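Local coordinates for protein potential RNA-dependent RNA polymerase (Human picobirnavirus, PDB 5I62) that catalyses template-directed RNA synthesis from ribonucleoside triphosphates, serving both transcription and genome replication of a double-stranded RNA virus, at residues I92-D97 and F265-N270; H318-G323 and A329-V334. One frame throughout, in Å; residues are numbered along the deposited sequence.

Interaction 1 (I92-D97 and F265-N270); sequences IDSYYD and FDQHFN
Gln267 lays its aliphatic chain over one face of the Tyr95 ring. Its CG sits 3.5 Å from the centroid of the Tyr95 ring and only 7° off the ring normal, a clear CH-pi contact. CG stands beside its own backbone N (chi1 -65°), and the chain bends at the next bond. This bend lays the amide over the hydroxyl half of the ring, with the two planes 21° apart. Ser94, one residue earlier on helix 89-97, closes on the same methylene from another direction: Ser94 OG lies 3.4 Å from Gln267 CG. Asp266 runs alongside Tyr95 and points the same way. Its CB approaches Tyr95 CE2 obliquely at 4.0 Å, and the carboxylate plane is turned well away from that of the ring. The polar ends of this pair meet a shared third partner, since Tyr95 OH and Asp266 OD2 both hydrogen-bond to Ser322 OG. Asp266 lies in the loop after strand 257-261, in a region consistent with polymerase motif A. The backbones come close too, with Tyr95 CA 4.3 Å from Gln267 CA. The chemistry implies that carbon-to-ring packing joins the helix to this loop directly, while the hydrogen bonds tie both to a third element.

Interaction 2 (H318-G323 and A329-V334); sequences HGMGSG and ADETLV
Van der Waals packing carries the contact between Met320 and the helix residues Asp330 and Glu331. Met320 has CG anti to its backbone N (chi1 170°) and then bends at both following bonds, which brings its methyl to the helix. Met320 CE touches Asp330 CB at 3.7 Å, the two side chains crossing at about a right angle. The same methyl, Met320 CE, lies 4.0 Å from Glu331 CG. Glu331 reaches back with an extended chain. Its OE2 rests 3.7 Å from Met320 CB and equally far from Met320 CG, so the root of the methionine meets a carboxylate oxygen.

Hydrogen bonds and a salt bridge occur on both segments, but not between them. Inside the loop, His318 ND1 donates to Gly319 O at 2.7 Å. The bond is nearly straight, 162° at the hydrogen, and lies in the carbonyl plane. The buried carboxylate of Asp330 is satisfied from elsewhere: Tyr218 OH bonds to OD1, while Lys301 NZ, as a salt bridge, and Tyr302 OH engage OD2. These bonds probably fix the rotation of the carboxylate, whose CB meets the methyl.

A glycine-rich loop running straight into a long helix, here 327-345, is typical of motif B in the palm of viral RNA-dependent RNA polymerases.

Interaction 2 is a buried contact, closer to the centre of the chain than interaction 1, which is only partly buried. Their centres are about 11 Å apart, and the loop 318-323 binds them together. Backbone hydrogen bonds join Gly319 to Tyr95 and Met320 to Asp266, so this loop is bonded to both segments of interaction 1. The chemistry differs with place. An aromatic face and a glutamine chain meet in interaction 1, whereas a methionine packs against acidic side chains in interaction 2. Asp266 and Glu331 bring carboxylates close together, but their modelled spacing is too short to interpret. Together the contacts join helix 89-97 to palm elements consistent with motifs A and B.

Interaction 1 (I92-D97 and F265-N270)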
ATOM      1  N   ILE A  92      17.736  -2.729  -2.788  1.00 20.11           N
ATOM      2  CA  ILE A  92      17.510  -3.317  -4.106  1.00 18.96           C
ATOM      3  C   ILE A  92      17.863  -4.794  -4.108  1.00 19.37           C
ATOM      4  O   ILE A  92      17.087  -5.619  -4.602  1.00 17.37           O
ATOM      5  CB  ILE A  92      18.314  -2.573  -5.186  1.00 19.96           C
ATOM      6  CG1 ILE A  92      18.003  -1.081  -5.182  1.00 18.70           C
ATOM      7  CG2 ILE A  92      18.060  -3.211  -6.571  1.00 19.43           C
ATOM      8  CD1 ILE A  92      18.817  -0.340  -6.221  1.00 25.33           C
ATOM      9  N   ASP A  93      19.065  -5.122  -3.602  1.00 18.09           N
ATOM     10  CA  ASP A  93      19.518  -6.504  -3.481  1.00 21.73           C
ATOM     11  C   ASP A  93      18.426  -7.391  -2.894  1.00 17.14           C
ATOM     12  O   ASP A  93      18.227  -8.527  -3.336  1.00 19.70           O
ATOM     13  CB  ASP A  93      20.763  -6.588  -2.593  1.00 22.28           C
ATOM     14  CG  ASP A  93      22.007  -5.967  -3.230  1.00 31.12           C
ATOM     15  OD1 ASP A  93      22.017  -5.739  -4.461  1.00 27.61           O
ATOM     16  OD2 ASP A  93      22.986  -5.723  -2.478  1.00 32.12           O
ATOM     17  N   SER A  94      17.725  -6.883  -1.875  1.00 18.97           N
ATOM     18  CA  SER A  94      16.710  -7.663  -1.165  1.00 18.41           C
ATOM     19  C   SER A  94      15.672  -8.259  -2.112  1.00 17.41           C
ATOM     20  O   SER A  94      15.249  -9.407  -1.944  1.00 17.36           O
ATOM     21  CB  SER A  94      16.030  -6.784  -0.115  1.00 20.59           C
ATOM     22  OG  SER A  94      15.154  -7.547   0.708  1.00 29.06           O
ATOM     23  N   TYR A  95      15.264  -7.499  -3.133  1.00 17.02           N
ATOM     24  CA  TYR A  95      14.272  -8.017  -4.071  1.00 18.07           C
ATOM     25  C   TYR A  95      14.792  -9.208  -4.861  1.00 17.71           C
ATOM     26  O   TYR A  95      14.004 -10.067  -5.281  1.00 19.77           O
ATOM     27  CB  TYR A  95      13.815  -6.917  -5.029  1.00 16.85           C
ATOM     28  CG  TYR A  95      12.852  -5.964  -4.387  1.00 15.18           C
ATOM     29  CD1 TYR A  95      13.299  -4.919  -3.597  1.00 16.93           C
ATOM     30  CD2 TYR A  95      11.488  -6.159  -4.511  1.00 17.97           C
ATOM     31  CE1 TYR A  95      12.414  -4.060  -2.985  1.00 17.84           C
ATOM     32  CE2 TYR A  95      10.588  -5.311  -3.900  1.00 17.10           C
ATOM     33  CZ  TYR A  95      11.058  -4.266  -3.138  1.00 18.09           C
ATOM     34  OH  TYR A  95      10.158  -3.426  -2.535  1.00 21.73           O
ATOM     35  N   TYR A  96      16.094  -9.245  -5.131  1.00 18.63           N
ATOM     36  CA  TYR A  96      16.690 -10.310  -5.925  1.00 18.01           C
ATOM     37  C   TYR A  96      17.115 -11.487  -5.058  1.00 17.74           C
ATOM     38  O   TYR A  96      17.029 -12.636  -5.485  1.00 20.08           O
ATOM     39  CB  TYR A  96      17.903  -9.772  -6.696  1.00 19.35           C
ATOM     40  CG  TYR A  96      17.508  -8.829  -7.810  1.00 17.90           C
ATOM     41  CD1 TYR A  96      17.331  -7.478  -7.566  1.00 17.87           C
ATOM     42  CD2 TYR A  96      17.286  -9.304  -9.098  1.00 17.06           C
ATOM     43  CE1 TYR A  96      16.945  -6.605  -8.583  1.00 18.60           C
ATOM     44  CE2 TYR A  96      16.907  -8.446 -10.126  1.00 17.83           C
ATOM     45  CZ  TYR A  96      16.735  -7.104  -9.861  1.00 17.90           C
ATOM     46  OH  TYR A  96      16.351  -6.256 -10.879  1.00 18.18           O
ATOM     47  N   ASP A  97      17.575 -11.207  -3.847  1.00 18.40           N
ATOM     48  CA  ASP A  97      18.151 -12.243  -3.003  1.00 23.19           C
ATOM     49  C   ASP A  97      17.122 -12.910  -2.095  1.00 19.58           C
ATOM     50  O   ASP A  97      17.319 -14.056  -1.692  1.00 22.62           O
ATOM     51  CB  ASP A  97      19.288 -11.640  -2.178  1.00 24.32           C
ATOM     52  CG  ASP A  97      20.450 -11.169  -3.049  1.00 30.87           C
ATOM     53  OD1 ASP A  97      20.614 -11.698  -4.175  1.00 36.51           O
ATOM     54  OD2 ASP A  97      21.177 -10.243  -2.631  1.00 37.41           O
ATOM     55  N   PHE A 265       7.692  -8.367   2.688  1.00 18.56           N
ATOM     56  CA  PHE A 265       6.819  -9.329   2.028  1.00 18.16           C
ATOM     57  C   PHE A 265       7.031  -9.322   0.521  1.00 19.39           C
ATOM     58  O   PHE A 265       7.204 -10.378  -0.091  1.00 14.74           O
ATOM     59  CB  PHE A 265       5.362  -9.017   2.361  1.00 19.04           C
ATOM     60  CG  PHE A 265       4.384 -10.073   1.913  1.00 19.52           C
ATOM     61  CD1 PHE A 265       4.621 -11.414   2.144  1.00 20.83           C
ATOM     62  CD2 PHE A 265       3.221  -9.715   1.258  1.00 20.87           C
ATOM     63  CE1 PHE A 265       3.700 -12.383   1.733  1.00 19.34           C
ATOM     64  CE2 PHE A 265       2.302 -10.673   0.861  1.00 21.54           C
ATOM     65  CZ  PHE A 265       2.545 -12.007   1.092  1.00 21.61           C
ATOM     66  N   ASP A 266       6.997  -8.130  -0.093  1.00 17.37           N
ATOM     67  CA  ASP A 266       7.192  -8.020  -1.535  1.00 19.75           C
ATOM     68  C   ASP A 266       8.471  -8.727  -1.961  1.00 14.96           C
ATOM     69  O   ASP A 266       8.489  -9.480  -2.945  1.00 15.99           O
ATOM     70  CB  ASP A 266       7.261  -6.543  -1.958  1.00 19.26           C
ATOM     71  CG  ASP A 266       5.957  -5.785  -1.721  1.00 27.93           C
ATOM     72  OD1 ASP A 266       4.968  -6.384  -1.259  1.00 23.60           O
ATOM     73  OD2 ASP A 266       5.928  -4.567  -2.004  1.00 23.79           O
ATOM     74  N   GLN A 267       9.556  -8.464  -1.232  1.00 14.49           N
ATOM     75  CA  GLN A 267      10.866  -8.994  -1.588  1.00 17.97           C
ATOM     76  C   GLN A 267      10.891 -10.518  -1.532  1.00 18.31           C
ATOM     77  O   GLN A 267      11.628 -11.155  -2.290  1.00 16.40           O
ATOM     78  CB  GLN A 267      11.933  -8.410  -0.666  1.00 15.76           C
ATOM     79  CG  GLN A 267      12.172  -6.888  -0.766  1.00 17.13           C
ATOM     80  CD  GLN A 267      11.224  -6.054   0.085  1.00 20.14           C
ATOM     81  OE1 GLN A 267      10.085  -6.444   0.346  1.00 19.40           O
ATOM     82  NE2 GLN A 267      11.708  -4.899   0.538  1.00 19.52           N
ATOM     83  N   HIS A 268      10.108 -11.114  -0.640  1.00 14.89           N
ATOM     84  CA  HIS A 268      10.104 -12.558  -0.457  1.00 15.21           C
ATOM     85  C   HIS A 268       9.040 -13.253  -1.289  1.00 17.37           C
ATOM     86  O   HIS A 268       8.861 -14.473  -1.150  1.00 18.91           O
ATOM     87  CB  HIS A 268       9.883 -12.909   1.021  1.00 15.57           C
ATOM     88  CG  HIS A 268      11.052 -12.610   1.907  1.00 16.82           C
ATOM     89  ND1 HIS A 268      11.294 -11.357   2.420  1.00 18.62           N
ATOM     90  CD2 HIS A 268      12.030 -13.411   2.396  1.00 18.87           C
ATOM     91  CE1 HIS A 268      12.384 -11.390   3.164  1.00 21.81           C
ATOM     92  NE2 HIS A 268      12.850 -12.624   3.167  1.00 20.97           N
ATOM     93  N   PHE A 269       8.302 -12.516  -2.120  1.00 19.16           N
ATOM     94  CA  PHE A 269       7.192 -13.108  -2.874  1.00 17.17           C
ATOM     95  C   PHE A 269       7.795 -13.901  -4.032  1.00 19.36           C
ATOM     96  O   PHE A 269       7.891 -13.441  -5.171  1.00 19.03           O
ATOM     97  CB  PHE A 269       6.216 -12.028  -3.334  1.00 17.87           C
ATOM     98  CG  PHE A 269       4.824 -12.529  -3.573  1.00 16.99           C
ATOM     99  CD1 PHE A 269       3.948 -12.736  -2.510  1.00 17.87           C
ATOM    100  CD2 PHE A 269       4.392 -12.803  -4.851  1.00 17.28           C
ATOM    101  CE1 PHE A 269       2.660 -13.208  -2.731  1.00 16.92           C
ATOM    102  CE2 PHE A 269       3.104 -13.291  -5.083  1.00 18.56           C
ATOM    103  CZ  PHE A 269       2.236 -13.478  -4.030  1.00 16.30           C
ATOM    104  N   ASN A 270       8.170 -15.139  -3.724  1.00 17.08           N
ATOM    105  CA  ASN A 270       9.087 -15.955  -4.513  1.00 16.00           C
ATOM    106  C   ASN A 270       8.311 -16.767  -5.556  1.00 15.11           C
ATOM    107  O   ASN A 270       7.091 -16.700  -5.632  1.00 15.06           O
ATOM    108  CB  ASN A 270       9.888 -16.826  -3.551  1.00 15.10           C
ATOM    109  CG  ASN A 270       8.982 -17.696  -2.684  1.00 14.41           C
ATOM    110  OD1 ASN A 270       8.033 -18.306  -3.175  1.00 16.61           O
ATOM    111  ND2 ASN A 270       9.272 -17.739  -1.393  1.00 13.21           N
TER

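Interaction 2 (H318-G323 and A329-V334)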
ATOM      1  N   HIS A 318      13.012 -11.657  -9.530  1.00 13.30           N
ATOM      2  CA  HIS A 318      13.027 -10.978  -8.242  1.00 15.82           C
ATOM      3  C   HIS A 318      11.647 -11.127  -7.605  1.00 14.49           C
ATOM      4  O   HIS A 318      10.749 -11.759  -8.166  1.00 18.31           O
ATOM      5  CB  HIS A 318      13.440  -9.505  -8.412  1.00 14.60           C
ATOM      6  CG  HIS A 318      12.670  -8.783  -9.482  1.00 14.53           C
ATOM      7  ND1 HIS A 318      11.347  -8.423  -9.341  1.00 16.33           N
ATOM      8  CD2 HIS A 318      13.043  -8.354 -10.712  1.00 14.98           C
ATOM      9  CE1 HIS A 318      10.938  -7.799 -10.432  1.00 16.65           C
ATOM     10  NE2 HIS A 318      11.948  -7.744 -11.283  1.00 15.13           N
ATOM     11  N   GLY A 319      11.493 -10.557  -6.413  1.00 17.36           N
ATOM     12  CA  GLY A 319      10.214 -10.576  -5.743  1.00 17.52           C
ATOM     13  C   GLY A 319       9.230  -9.636  -6.426  1.00 19.48           C
ATOM     14  O   GLY A 319       9.466  -9.109  -7.513  1.00 20.60           O
ATOM     15  N   MET A 320       8.100  -9.419  -5.754  1.00 20.31           N
ATOM     16  CA  MET A 320       7.074  -8.538  -6.290  1.00 17.45           C
ATOM     17  C   MET A 320       7.641  -7.155  -6.563  1.00 18.12           C
ATOM     18  O   MET A 320       8.113  -6.477  -5.650  1.00 17.75           O
ATOM     19  CB  MET A 320       5.902  -8.432  -5.327  1.00 15.88           C
ATOM     20  CG  MET A 320       4.919  -7.358  -5.723  1.00 17.15           C
ATOM     21  SD  MET A 320       4.083  -7.772  -7.268  1.00 21.32           S
ATOM     22  CE  MET A 320       2.920  -9.017  -6.646  1.00 18.05           C
ATOM     23  N   GLY A 321       7.574  -6.726  -7.824  1.00 21.41           N
ATOM     24  CA  GLY A 321       7.959  -5.363  -8.142  1.00 18.52           C
ATOM     25  C   GLY A 321       6.937  -4.411  -7.557  1.00 20.24           C
ATOM     26  O   GLY A 321       5.878  -4.198  -8.149  1.00 25.66           O
ATOM     27  N   SER A 322       7.231  -3.868  -6.375  1.00 25.74           N
ATOM     28  CA  SER A 322       6.312  -3.006  -5.639  1.00 27.24           C
ATOM     29  C   SER A 322       5.918  -1.797  -6.475  1.00 25.33           C
ATOM     30  O   SER A 322       6.683  -0.829  -6.541  1.00 28.87           O
ATOM     31  CB  SER A 322       6.954  -2.542  -4.325  1.00 29.06           C
ATOM     32  OG  SER A 322       7.761  -3.569  -3.750  1.00 30.35           O
ATOM     33  N   GLY A 323       4.743  -1.843  -7.120  1.00 26.58           N
ATOM     34  CA  GLY A 323       4.397  -0.874  -8.158  1.00 24.62           C
ATOM     35  C   GLY A 323       3.702  -1.472  -9.372  1.00 28.54           C
ATOM     36  O   GLY A 323       3.146  -0.744 -10.206  1.00 26.73           O
ATOM     37  N   ALA A 329      -3.104  -7.301  -5.683  1.00 16.93           N
ATOM     38  CA  ALA A 329      -3.992  -8.415  -6.011  1.00 18.52           C
ATOM     39  C   ALA A 329      -3.296  -9.756  -5.800  1.00 15.94           C
ATOM     40  O   ALA A 329      -3.818 -10.633  -5.097  1.00 17.07           O
ATOM     41  CB  ALA A 329      -4.494  -8.289  -7.448  1.00 18.10           C
ATOM     42  N   ASP A 330      -2.125  -9.944  -6.426  1.00 13.75           N
ATOM     43  CA  ASP A 330      -1.414 -11.219  -6.317  1.00 15.29           C
ATOM     44  C   ASP A 330      -1.148 -11.565  -4.859  1.00 15.58           C
ATOM     45  O   ASP A 330      -1.328 -12.709  -4.430  1.00 18.55           O
ATOM     46  CB  ASP A 330      -0.078 -11.177  -7.071  1.00 15.91           C
ATOM     47  CG  ASP A 330      -0.228 -11.290  -8.584  1.00 18.25           C
ATOM     48  OD1 ASP A 330      -1.352 -11.183  -9.105  1.00 18.62           O
ATOM     49  OD2 ASP A 330       0.812 -11.501  -9.256  1.00 19.73           O
ATOM     50  N   GLU A 331      -0.674 -10.580  -4.099  1.00 16.68           N
ATOM     51  CA  GLU A 331      -0.303 -10.799  -2.711  1.00 15.77           C
ATOM     52  C   GLU A 331      -1.516 -11.125  -1.855  1.00 17.80           C
ATOM     53  O   GLU A 331      -1.462 -12.023  -1.013  1.00 16.40           O
ATOM     54  CB  GLU A 331       0.411  -9.569  -2.174  1.00 17.46           C
ATOM     55  CG  GLU A 331       1.780  -9.386  -2.785  1.00 18.18           C
ATOM     56  CD  GLU A 331       2.562  -8.289  -2.112  1.00 25.04           C
ATOM     57  OE1 GLU A 331       1.960  -7.500  -1.347  1.00 22.98           O
ATOM     58  OE2 GLU A 331       3.787  -8.224  -2.357  1.00 25.14           O
ATOM     59  N   THR A 332      -2.619 -10.399  -2.059  1.00 15.94           N
ATOM     60  CA  THR A 332      -3.818 -10.605  -1.245  1.00 19.32           C
ATOM     61  C   THR A 332      -4.426 -11.981  -1.493  1.00 17.51           C
ATOM     62  O   THR A 332      -4.857 -12.673  -0.555  1.00 17.05           O
ATOM     63  CB  THR A 332      -4.833  -9.499  -1.539  1.00 17.51           C
ATOM     64  OG1 THR A 332      -4.257  -8.236  -1.193  1.00 19.20           O
ATOM     65  CG2 THR A 332      -6.119  -9.702  -0.739  1.00 17.99           C
ATOM     66  N   LEU A 333      -4.477 -12.393  -2.757  1.00 17.33           N
ATOM     67  CA  LEU A 333      -4.983 -13.717  -3.100  1.00 18.69           C
ATOM     68  C   LEU A 333      -4.150 -14.807  -2.431  1.00 19.20           C
ATOM     69  O   LEU A 333      -4.692 -15.752  -1.845  1.00 16.09           O
ATOM     70  CB  LEU A 333      -4.971 -13.892  -4.617  1.00 16.66           C
ATOM     71  CG  LEU A 333      -5.973 -13.112  -5.467  1.00 22.47           C
ATOM     72  CD1 LEU A 333      -5.663 -13.393  -6.933  1.00 21.31           C
ATOM     73  CD2 LEU A 333      -7.398 -13.523  -5.123  1.00 24.79           C
ATOM     74  N   VAL A 334      -2.822 -14.690  -2.514  1.00 16.20           N
ATOM     75  CA  VAL A 334      -1.953 -15.710  -1.942  1.00 16.33           C
ATOM     76  C   VAL A 334      -1.980 -15.655  -0.418  1.00 16.74           C
ATOM     77  O   VAL A 334      -1.942 -16.695   0.255  1.00 15.84           O
ATOM     78  CB  VAL A 334      -0.522 -15.583  -2.494  1.00 18.81           C
ATOM     79  CG1 VAL A 334       0.441 -16.541  -1.736  1.00 15.72           C
ATOM     80  CG2 VAL A 334      -0.501 -15.883  -3.987  1.00 15.87           C
TER